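Local structure of putative transcriptional regulator (Bacillus cytotoxicus NVH 391-98, 3K4H) at residues A[89-100]-A[104-112]. The protein probably acts as a LacI-type transcriptional regulator, its periplasmic binding protein-like core holding a glucose-containing glycan as the likely effector. Numbering follows the deposited sequence.
With GLC (alpha-D-glucopyranose), chain C.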
loop_
_atom_site.group_PDB
_atom_site.type_symbol
_atom_site.label_atom_id
_atom_site.label_comp_id
_atom_site.label_asym_id
_atom_site.label_seq_id
_atom_site.Cartn_x
_atom_site.Cartn_y
_atom_site.Cartn_z
ATOM N N HIS A 89 -12.135 -20.181 -1.537
ATOM C CA HIS A 89 -10.759 -20.653 -1.389
ATOM C C HIS A 89 -10.671 -22.171 -1.421
ATOM O O HIS A 89 -9.838 -22.728 -2.125
ATOM C CB HIS A 89 -10.094 -20.111 -0.127
ATOM C CG HIS A 89 -8.743 -20.702 0.131
ATOM N ND1 HIS A 89 -7.634 -20.383 -0.627
ATOM C CD2 HIS A 89 -8.323 -21.604 1.055
ATOM C CE1 HIS A 89 -6.590 -21.062 -0.179
ATOM N NE2 HIS A 89 -6.980 -21.804 0.846
ATOM N N GLU A 90 -11.548 -22.830 -0.671
ATOM C CA GLU A 90 -11.671 -24.293 -0.701
ATOM C C GLU A 90 -12.101 -24.926 -2.047
ATOM O O GLU A 90 -11.672 -26.020 -2.373
ATOM C CB GLU A 90 -12.625 -24.742 0.400
ATOM C CG GLU A 90 -12.053 -24.618 1.794
ATOM C CD GLU A 90 -10.885 -25.545 2.017
ATOM O OE1 GLU A 90 -9.811 -25.051 2.435
ATOM O OE2 GLU A 90 -11.039 -26.762 1.756
ATOM N N GLN A 91 -12.963 -24.262 -2.814
ATOM C CA GLN A 91 -13.417 -24.839 -4.072
ATOM C C GLN A 91 -12.434 -24.472 -5.173
ATOM O O GLN A 91 -12.633 -24.808 -6.349
ATOM C CB GLN A 91 -14.854 -24.418 -4.419
ATOM C CG GLN A 91 -15.977 -24.891 -3.453
ATOM C CD GLN A 91 -15.860 -26.354 -2.980
ATOM O OE1 GLN A 91 -16.518 -27.263 -3.502
ATOM N NE2 GLN A 91 -15.030 -26.575 -1.971
ATOM N N ASN A 92 -11.358 -23.807 -4.771
ATOM C CA ASN A 92 -10.382 -23.262 -5.701
ATOM C C ASN A 92 -11.005 -22.412 -6.822
ATOM O O ASN A 92 -10.581 -22.495 -7.965
ATOM C CB ASN A 92 -9.557 -24.396 -6.303
ATOM C CG ASN A 92 -8.092 -24.058 -6.397
ATOM O OD1 ASN A 92 -7.274 -24.696 -5.744
ATOM N ND2 ASN A 92 -7.746 -23.051 -7.194
ATOM N N PHE A 93 -12.005 -21.594 -6.491
ATOM C CA PHE A 93 -12.702 -20.768 -7.480
ATOM C C PHE A 93 -11.999 -19.431 -7.646
ATOM O O PHE A 93 -11.596 -18.844 -6.638
ATOM C CB PHE A 93 -14.156 -20.542 -7.062
ATOM C CG PHE A 93 -15.010 -20.022 -8.165
ATOM C CD1 PHE A 93 -15.241 -18.649 -8.295
ATOM C CD2 PHE A 93 -15.550 -20.893 -9.107
ATOM C CE1 PHE A 93 -16.012 -18.153 -9.345
ATOM C CE2 PHE A 93 -16.313 -20.424 -10.155
ATOM C CZ PHE A 93 -16.552 -19.048 -10.283
ATOM N N PRO A 94 -11.852 -18.929 -8.897
ATOM C CA PRO A 94 -11.126 -17.661 -9.054
ATOM C C PRO A 94 -11.911 -16.468 -8.534
ATOM O O PRO A 94 -13.039 -16.243 -8.955
ATOM C CB PRO A 94 -10.914 -17.531 -10.576
ATOM C CG PRO A 94 -11.520 -18.691 -11.193
ATOM C CD PRO A 94 -12.379 -19.410 -10.182
ATOM N N PHE A 95 -11.322 -15.705 -7.619
ATOM C CA PHE A 95 -11.966 -14.507 -7.108
ATOM C C PHE A 95 -10.984 -13.400 -6.745
ATOM O O PHE A 95 -9.786 -13.628 -6.592
ATOM C CB PHE A 95 -12.815 -14.839 -5.896
ATOM C CG PHE A 95 -12.015 -15.036 -4.645
ATOM C CD1 PHE A 95 -11.512 -16.298 -4.316
ATOM C CD2 PHE A 95 -11.762 -13.960 -3.791
ATOM C CE1 PHE A 95 -10.768 -16.480 -3.170
ATOM C CE2 PHE A 95 -11.024 -14.138 -2.641
ATOM C CZ PHE A 95 -10.517 -15.405 -2.329
ATOM N N VAL A 96 -11.528 -12.197 -6.557
ATOM C CA VAL A 96 -10.723 -11.008 -6.267
ATOM C C VAL A 96 -11.417 -10.156 -5.210
ATOM O O VAL A 96 -12.650 -10.037 -5.231
ATOM C CB VAL A 96 -10.539 -10.174 -7.558
ATOM C CG1 VAL A 96 -10.327 -8.712 -7.226
ATOM C CG2 VAL A 96 -9.389 -10.705 -8.386
ATOM N N LEU A 97 -10.644 -9.567 -4.302
ATOM C CA LEU A 97 -11.201 -8.645 -3.293
ATOM C C LEU A 97 -11.138 -7.164 -3.674
ATOM O O LEU A 97 -10.181 -6.726 -4.336
ATOM C CB LEU A 97 -10.496 -8.800 -1.946
ATOM C CG LEU A 97 -10.956 -9.772 -0.868
ATOM C CD1 LEU A 97 -10.337 -9.409 0.452
ATOM C CD2 LEU A 97 -12.423 -9.656 -0.713
ATOM N N ILE A 98 -12.141 -6.393 -3.242
ATOM C CA ILE A 98 -12.001 -4.924 -3.178
ATOM C C ILE A 98 -11.901 -4.589 -1.693
ATOM O O ILE A 98 -12.908 -4.496 -1.008
ATOM C CB ILE A 98 -13.185 -4.145 -3.865
ATOM C CG1 ILE A 98 -13.413 -4.601 -5.326
ATOM C CG2 ILE A 98 -12.978 -2.612 -3.756
ATOM C CD1 ILE A 98 -13.992 -3.508 -6.257
ATOM N N GLY A 99 -10.687 -4.459 -1.190
ATOM C CA GLY A 99 -10.420 -4.345 0.257
ATOM C C GLY A 99 -9.322 -5.304 0.704
ATOM O O GLY A 99 -9.110 -6.350 0.090
ATOM N N LYS A 100 -8.605 -4.944 1.766
ATOM C CA LYS A 100 -7.606 -5.809 2.374
ATOM C C LYS A 100 -8.247 -7.065 2.968
ATOM O O LYS A 100 -9.303 -6.992 3.597
ATOM C CB LYS A 100 -6.931 -5.049 3.482
ATOM C CG LYS A 100 -5.485 -5.349 3.667
ATOM C CD LYS A 100 -4.865 -4.352 4.637
ATOM C CE LYS A 100 -5.316 -4.613 6.055
ATOM N NZ LYS A 100 -4.645 -3.657 6.950
ATOM N N ARG A 104 -3.650 -13.908 4.882
ATOM C CA ARG A 104 -3.316 -14.544 3.598
ATOM C C ARG A 104 -3.133 -13.537 2.468
ATOM O O ARG A 104 -3.435 -13.845 1.304
ATOM C CB ARG A 104 -4.389 -15.544 3.164
ATOM C CG ARG A 104 -4.672 -16.703 4.071
ATOM C CD ARG A 104 -6.003 -17.271 3.626
ATOM N NE ARG A 104 -6.147 -18.704 3.875
ATOM C CZ ARG A 104 -7.285 -19.383 3.705
ATOM N NH1 ARG A 104 -8.392 -18.756 3.290
ATOM N NH2 ARG A 104 -7.318 -20.690 3.963
ATOM N N LYS A 105 -2.657 -12.337 2.801
ATOM C CA LYS A 105 -2.331 -11.326 1.786
ATOM C C LYS A 105 -1.578 -11.952 0.611
ATOM O O LYS A 105 -1.839 -11.625 -0.542
ATOM C CB LYS A 105 -1.501 -10.175 2.380
ATOM C CG LYS A 105 -2.270 -8.886 2.678
ATOM C CD LYS A 105 -2.998 -8.917 4.025
ATOM C CE LYS A 105 -2.050 -9.083 5.218
ATOM N NZ LYS A 105 -0.839 -8.194 5.183
ATOM N N ASP A 106 -0.652 -12.857 0.928
ATOM C CA ASP A 106 0.109 -13.609 -0.070
ATOM C C ASP A 106 -0.751 -14.455 -1.011
ATOM O O ASP A 106 -0.418 -14.567 -2.189
ATOM C CB ASP A 106 1.228 -14.455 0.576
ATOM C CG ASP A 106 0.756 -15.277 1.792
ATOM O OD1 ASP A 106 1.532 -16.144 2.261
ATOM O OD2 ASP A 106 -0.369 -15.066 2.298
ATOM N N GLU A 107 -1.852 -15.022 -0.517
ATOM C CA GLU A 107 -2.682 -15.946 -1.317
ATOM C C GLU A 107 -3.810 -15.291 -2.134
ATOM O O GLU A 107 -4.188 -15.797 -3.196
ATOM C CB GLU A 107 -3.263 -17.056 -0.428
ATOM C CG GLU A 107 -2.320 -18.223 -0.172
ATOM C CD GLU A 107 -2.626 -18.963 1.129
ATOM O OE1 GLU A 107 -3.192 -20.079 1.050
ATOM O OE2 GLU A 107 -2.304 -18.433 2.225
ATOM N N ILE A 108 -4.347 -14.180 -1.630
ATOM C CA ILE A 108 -5.514 -13.527 -2.226
ATOM C C ILE A 108 -5.125 -12.308 -3.055
ATOM O O ILE A 108 -4.311 -11.490 -2.601
ATOM C CB ILE A 108 -6.484 -13.087 -1.123
ATOM C CG1 ILE A 108 -6.899 -14.289 -0.276
ATOM C CG2 ILE A 108 -7.718 -12.367 -1.705
ATOM C CD1 ILE A 108 -7.305 -13.921 1.160
ATOM N N THR A 109 -5.771 -12.098 -4.184
ATOM C CA THR A 109 -5.527 -10.901 -4.968
ATOM C C THR A 109 -6.566 -9.853 -4.691
ATOM O O THR A 109 -7.713 -10.105 -4.790
ATOM C CB THR A 109 -5.635 -11.189 -6.405
ATOM O OG1 THR A 109 -4.924 -12.381 -6.669
ATOM C CG2 THR A 109 -5.021 -10.116 -7.161
ATOM N N TYR A 110 -6.147 -8.669 -4.327
ATOM C CA TYR A 110 -7.070 -7.670 -3.930
ATOM C C TYR A 110 -6.736 -6.290 -4.403
ATOM O O TYR A 110 -5.642 -6.037 -4.729
ATOM C CB TYR A 110 -7.253 -7.739 -2.440
ATOM C CG TYR A 110 -6.131 -7.215 -1.649
ATOM C CD1 TYR A 110 -6.020 -5.893 -1.410
ATOM C CD2 TYR A 110 -5.209 -8.044 -1.098
ATOM C CE1 TYR A 110 -5.029 -5.412 -0.687
ATOM C CE2 TYR A 110 -4.202 -7.565 -0.372
ATOM C CZ TYR A 110 -4.113 -6.243 -0.169
ATOM O OH TYR A 110 -3.097 -5.736 0.573
ATOM N N VAL A 111 -7.731 -5.427 -4.478
ATOM C CA VAL A 111 -7.598 -4.039 -4.862
ATOM C C VAL A 111 -8.025 -3.165 -3.711
ATOM O O VAL A 111 -8.958 -3.464 -3.068
ATOM C CB VAL A 111 -8.459 -3.738 -6.013
ATOM C CG1 VAL A 111 -8.200 -2.421 -6.466
ATOM C CG2 VAL A 111 -8.173 -4.643 -7.066
ATOM N N ASP A 112 -7.277 -2.141 -3.379
ATOM C CA ASP A 112 -7.600 -1.358 -2.217
ATOM C C ASP A 112 -7.009 -0.007 -2.299
ATOM O O ASP A 112 -6.284 0.246 -3.165
ATOM C CB ASP A 112 -7.098 -2.062 -0.993
ATOM C CG ASP A 112 -7.722 -1.584 0.245
ATOM O OD1 ASP A 112 -8.749 -0.953 0.182
ATOM O OD2 ASP A 112 -7.186 -1.849 1.297
HETATM C C1 GLC C . -14.986 -0.612 -0.349
HETATM C C2 GLC C . -14.697 -2.068 -0.050
HETATM C C3 GLC C . -13.586 -2.088 0.986
HETATM C C4 GLC C . -12.335 -1.364 0.454
HETATM C C5 GLC C . -12.689 0.023 -0.029
HETATM C C6 GLC C . -11.479 0.630 -0.697
HETATM O O2 GLC C . -15.863 -2.661 0.474
HETATM O O3 GLC C . -13.394 -3.436 1.356
HETATM O O4 GLC C . -11.426 -1.090 1.472
HETATM O O5 GLC C . -13.821 -0.001 -0.892
HETATM O O6 GLC C . -11.035 1.648 0.160
#
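Leu-97 and Ile-108 meet through CG and CG2, 4.2 Å apart, while Phe-95 CE2 meets the same CG2 methyl obliquely. The Phe-95 ring also packs on Ile-85 and Leu-88 of helix 83-90. Leu-97 pairs with Tyr-110 in parallel strands. Beyond that pair the phenol ring runs alongside Lys-100, whose CA sits over one face, 4.2 Å from the centroid of the Tyr-110 ring and 18° off its normal, a CH-pi contact. The Lys-100 amine reaches past the ring to a salt bridge with Asp-148.

Three backbone bonds fix the register: Leu-97 N gives to Thr-109 O, Val-111 N to Leu-97 O at 2.8 Å, and Gly-99 N to Val-111 O at 2.7 Å. Strand 72-75 flanks 95-98 on its other edge, and on the face bearing Ile-98 and Val-111 both side chains touch Ala-254 of helix 247-264. Both are thus interior strands of the parallel sheet of an alpha/beta domain, with helix 247-264 on one face.

At the end away from the sugar, Arg-104 CZ sits over one face of the His-89 ring, 3.6 Å from His-89 CD2, but the guanidinium is tilted 47° to the ring, leaving the pair packed but not stacked.

At the C-terminal ends of the two strands, glucose O3 donates to Ile-98 O at 2.6 Å and O4 to Asp-112 OD1 at 3.0 Å. Asp-112 extends with CG anti to its backbone N (chi1 -162°), which brings OD1 to the sugar. Asn-113 and Asn-115 add further bonds. One sugar thus bridges the ends of two neighbouring strands: the parallel register places a main-chain carbonyl and a carboxylate within reach of O3 and O4 as acceptors, consistent with selecting a sugar that presents donors there.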